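Local coordinates for calcium-binding EF hand family protein (PDB 6YIG) that binds calcium through its N-terminal EH domain, the part present here, and probably serves as an adaptor in endocytosis within the plant TPLATE complex, at residues L71-V76 and N89-T94. Sequence-based numbering, arbitrary orientation.
Sequences LRLVTV and NAALNT
Leu73 reaches across to Ala91 and Leu92 with its two methyl branches, and this small apolar patch is the close-packed part of the contact. Its CD2 rests on Ala91 CB at 3.9 Å, while CD1 meets Leu92 CD2 at 4.2 Å. With CG anti to the carbonyl carbon (chi1 -69°), the branched end of Leu73 comes nearer to the other helix than its CB direction alone would suggest; the same leucine also touches Ile50 of helix 44-54. The other side of the contact is looser. Arg72, partly exposed, comes near Ala91 only with its aliphatic part, CD lying 4.4 Å from Ala91 O, before its guanidinium end turns away to a cation-pi interaction with Phe13. No hydrogen bond joins the two segments. The C-terminal end of 89-94 is held internally: Asn93 ND2 donates to Asn89 OD1 (2.9 Å) on the exposed face, and Thr94 OG1 binds Ala90 O in the carbonyl plane at 2.7 Å. The short axes run nearly antiparallel, at 156°, and approach to 10.0 Å. Away from both metal sites, this apolar contact sets helix 85-93 against helix 64-78, the last helix of the paired EF-hands in the EH domain.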
ATOM      1  N   LEU A  71       0.182   0.227   1.371  1.00 11.62           N
ATOM      2  CA  LEU A  71       0.315   1.619   1.811  1.00 11.83           C
ATOM      3  C   LEU A  71       1.449   1.767   2.820  1.00 11.43           C
ATOM      4  O   LEU A  71       2.222   2.739   2.773  1.00 12.11           O
ATOM      5  CB  LEU A  71      -1.010   2.093   2.421  1.00 13.01           C
ATOM      6  CG  LEU A  71      -2.157   2.329   1.425  1.00 12.50           C
ATOM      7  CD1 LEU A  71      -3.462   2.549   2.224  1.00 14.68           C
ATOM      8  CD2 LEU A  71      -1.886   3.455   0.454  1.00 13.60           C
ATOM      9  N   ARG A  72       1.566   0.808   3.752  1.00 12.52           N
ATOM     10  CA  ARG A  72       2.643   0.846   4.731  1.00 11.39           C
ATOM     11  C   ARG A  72       3.997   0.733   4.055  1.00 10.39           C
ATOM     12  O   ARG A  72       4.939   1.441   4.416  1.00 11.78           O
ATOM     13  CB  ARG A  72       2.475  -0.271   5.765  1.00 11.47           C
ATOM     14  CG  ARG A  72       1.267  -0.110   6.643  1.00 14.30           C
ATOM     15  CD  ARG A  72       1.097  -1.261   7.643  1.00 13.82           C
ATOM     16  NE  ARG A  72      -0.075  -0.989   8.478  1.00 16.76           N
ATOM     17  CZ  ARG A  72      -1.275  -1.540   8.306  1.00 16.31           C
ATOM     18  NH1 ARG A  72      -1.489  -2.462   7.384  1.00 14.50           N
ATOM     19  NH2 ARG A  72      -2.274  -1.166   9.078  1.00 19.47           N
ATOM     20  N   LEU A  73       4.124  -0.172   3.093  1.00 10.61           N
ATOM     21  CA  LEU A  73       5.387  -0.295   2.377  1.00 10.81           C
ATOM     22  C   LEU A  73       5.691   0.974   1.601  1.00 11.14           C
ATOM     23  O   LEU A  73       6.866   1.361   1.489  1.00 12.37           O
ATOM     24  CB  LEU A  73       5.334  -1.504   1.469  1.00 11.59           C
ATOM     25  CG  LEU A  73       5.322  -2.845   2.185  1.00 11.16           C
ATOM     26  CD1 LEU A  73       5.052  -3.978   1.202  1.00 16.88           C
ATOM     27  CD2 LEU A  73       6.613  -3.084   2.957  1.00 14.68           C
ATOM     28  N   VAL A  74       4.667   1.614   1.025  1.00 11.60           N
ATOM     29  CA  VAL A  74       4.871   2.896   0.352  1.00 11.37           C
ATOM     30  C   VAL A  74       5.405   3.945   1.324  1.00 11.39           C
ATOM     31  O   VAL A  74       6.336   4.689   1.000  1.00 13.92           O
ATOM     32  CB  VAL A  74       3.590   3.366  -0.359  1.00 11.23           C
ATOM     33  CG1 VAL A  74       3.691   4.830  -0.753  1.00 13.20           C
ATOM     34  CG2 VAL A  74       3.311   2.483  -1.558  1.00 14.17           C
ATOM     35  N   THR A  75       4.852   4.027   2.528  1.00 11.14           N
ATOM     36  CA  THR A  75       5.407   4.959   3.505  1.00 11.70           C
ATOM     37  C   THR A  75       6.876   4.680   3.782  1.00 14.19           C
ATOM     38  O   THR A  75       7.699   5.605   3.836  1.00 15.30           O
ATOM     39  CB  THR A  75       4.601   4.891   4.801  1.00 12.49           C
ATOM     40  OG1 THR A  75       3.275   5.295   4.484  1.00 13.13           O
ATOM     41  CG2 THR A  75       5.198   5.802   5.883  1.00 15.37           C
ATOM     42  N   VAL A  76       7.231   3.414   4.012  1.00 13.18           N
ATOM     43  CA  VAL A  76       8.636   3.099   4.264  1.00 15.64           C
ATOM     44  C   VAL A  76       9.498   3.541   3.087  1.00 15.33           C
ATOM     45  O   VAL A  76      10.559   4.148   3.270  1.00 15.22           O
ATOM     46  CB  VAL A  76       8.793   1.597   4.572  1.00 16.06           C
ATOM     47  CG1 VAL A  76      10.256   1.233   4.691  1.00 17.15           C
ATOM     48  CG2 VAL A  76       8.022   1.250   5.842  1.00 17.00           C
ATOM     49  N   ASN A  89       9.100  -8.092   6.175  1.00 13.17           N
ATOM     50  CA  ASN A  89       8.443  -8.964   7.133  1.00 13.43           C
ATOM     51  C   ASN A  89       7.901  -8.166   8.313  1.00 12.46           C
ATOM     52  O   ASN A  89       6.836  -8.488   8.861  1.00 14.35           O
ATOM     53  CB  ASN A  89       9.412 -10.031   7.611  1.00 15.41           C
ATOM     54  CG  ASN A  89       8.761 -11.020   8.550  1.00 14.70           C
ATOM     55  OD1 ASN A  89       7.899 -11.790   8.149  1.00 19.52           O
ATOM     56  ND2 ASN A  89       9.185 -11.013   9.782  1.00 17.87           N
ATOM     57  N   ALA A  90       8.616  -7.118   8.719  1.00 14.51           N
ATOM     58  CA  ALA A  90       8.142  -6.325   9.850  1.00 15.37           C
ATOM     59  C   ALA A  90       6.814  -5.677   9.521  1.00 13.81           C
ATOM     60  O   ALA A  90       5.913  -5.627  10.369  1.00 14.67           O
ATOM     61  CB  ALA A  90       9.158  -5.261  10.223  1.00 16.87           C
ATOM     62  N   ALA A  91       6.649  -5.204   8.283  1.00 12.73           N
ATOM     63  CA  ALA A  91       5.409  -4.532   7.891  1.00 14.50           C
ATOM     64  C   ALA A  91       4.272  -5.517   7.625  1.00 15.68           C
ATOM     65  O   ALA A  91       3.093  -5.170   7.765  1.00 18.44           O
ATOM     66  CB  ALA A  91       5.644  -3.691   6.638  1.00 17.64           C
ATOM     67  N   LEU A  92       4.584  -6.732   7.208  1.00 16.43           N
ATOM     68  CA  LEU A  92       3.585  -7.677   6.741  1.00 13.01           C
ATOM     69  C   LEU A  92       3.193  -8.708   7.788  1.00 16.27           C
ATOM     70  O   LEU A  92       2.070  -9.221   7.735  1.00 16.47           O
ATOM     71  CB  LEU A  92       4.100  -8.429   5.503  1.00 18.70           C
ATOM     72  CG  LEU A  92       4.424  -7.553   4.301  1.00 23.98           C
ATOM     73  CD1 LEU A  92       4.807  -8.465   3.141  1.00 28.55           C
ATOM     74  CD2 LEU A  92       3.296  -6.662   3.931  1.00 26.54           C
ATOM     75  N   ASN A  93       4.054  -8.968   8.775  1.00 14.32           N
ATOM     76  CA  ASN A  93       3.852 -10.102   9.665  1.00 13.80           C
ATOM     77  C   ASN A  93       4.103  -9.803  11.139  1.00 13.69           C
ATOM     78  O   ASN A  93       4.146 -10.754  11.937  1.00 18.14           O
ATOM     79  CB  ASN A  93       4.759 -11.277   9.243  1.00 15.00           C
ATOM     80  CG  ASN A  93       4.332 -11.912   7.940  1.00 18.85           C
ATOM     81  OD1 ASN A  93       3.162 -12.229   7.751  1.00 21.62           O
ATOM     82  ND2 ASN A  93       5.282 -12.125   7.041  1.00 20.01           N
ATOM     83  N   THR A  94       4.262  -8.547  11.543  1.00 14.24           N
ATOM     84  CA  THR A  94       4.554  -8.222  12.934  1.00 15.03           C
ATOM     85  C   THR A  94       3.745  -7.004  13.353  1.00 15.11           C
ATOM     86  O   THR A  94       3.240  -6.255  12.508  1.00 14.81           O
ATOM     87  CB  THR A  94       6.050  -7.946  13.185  1.00 15.26           C
ATOM     88  OG1 THR A  94       6.337  -6.581  12.845  1.00 17.04           O
ATOM     89  CG2 THR A  94       6.947  -8.899  12.381  1.00 17.33           C
TER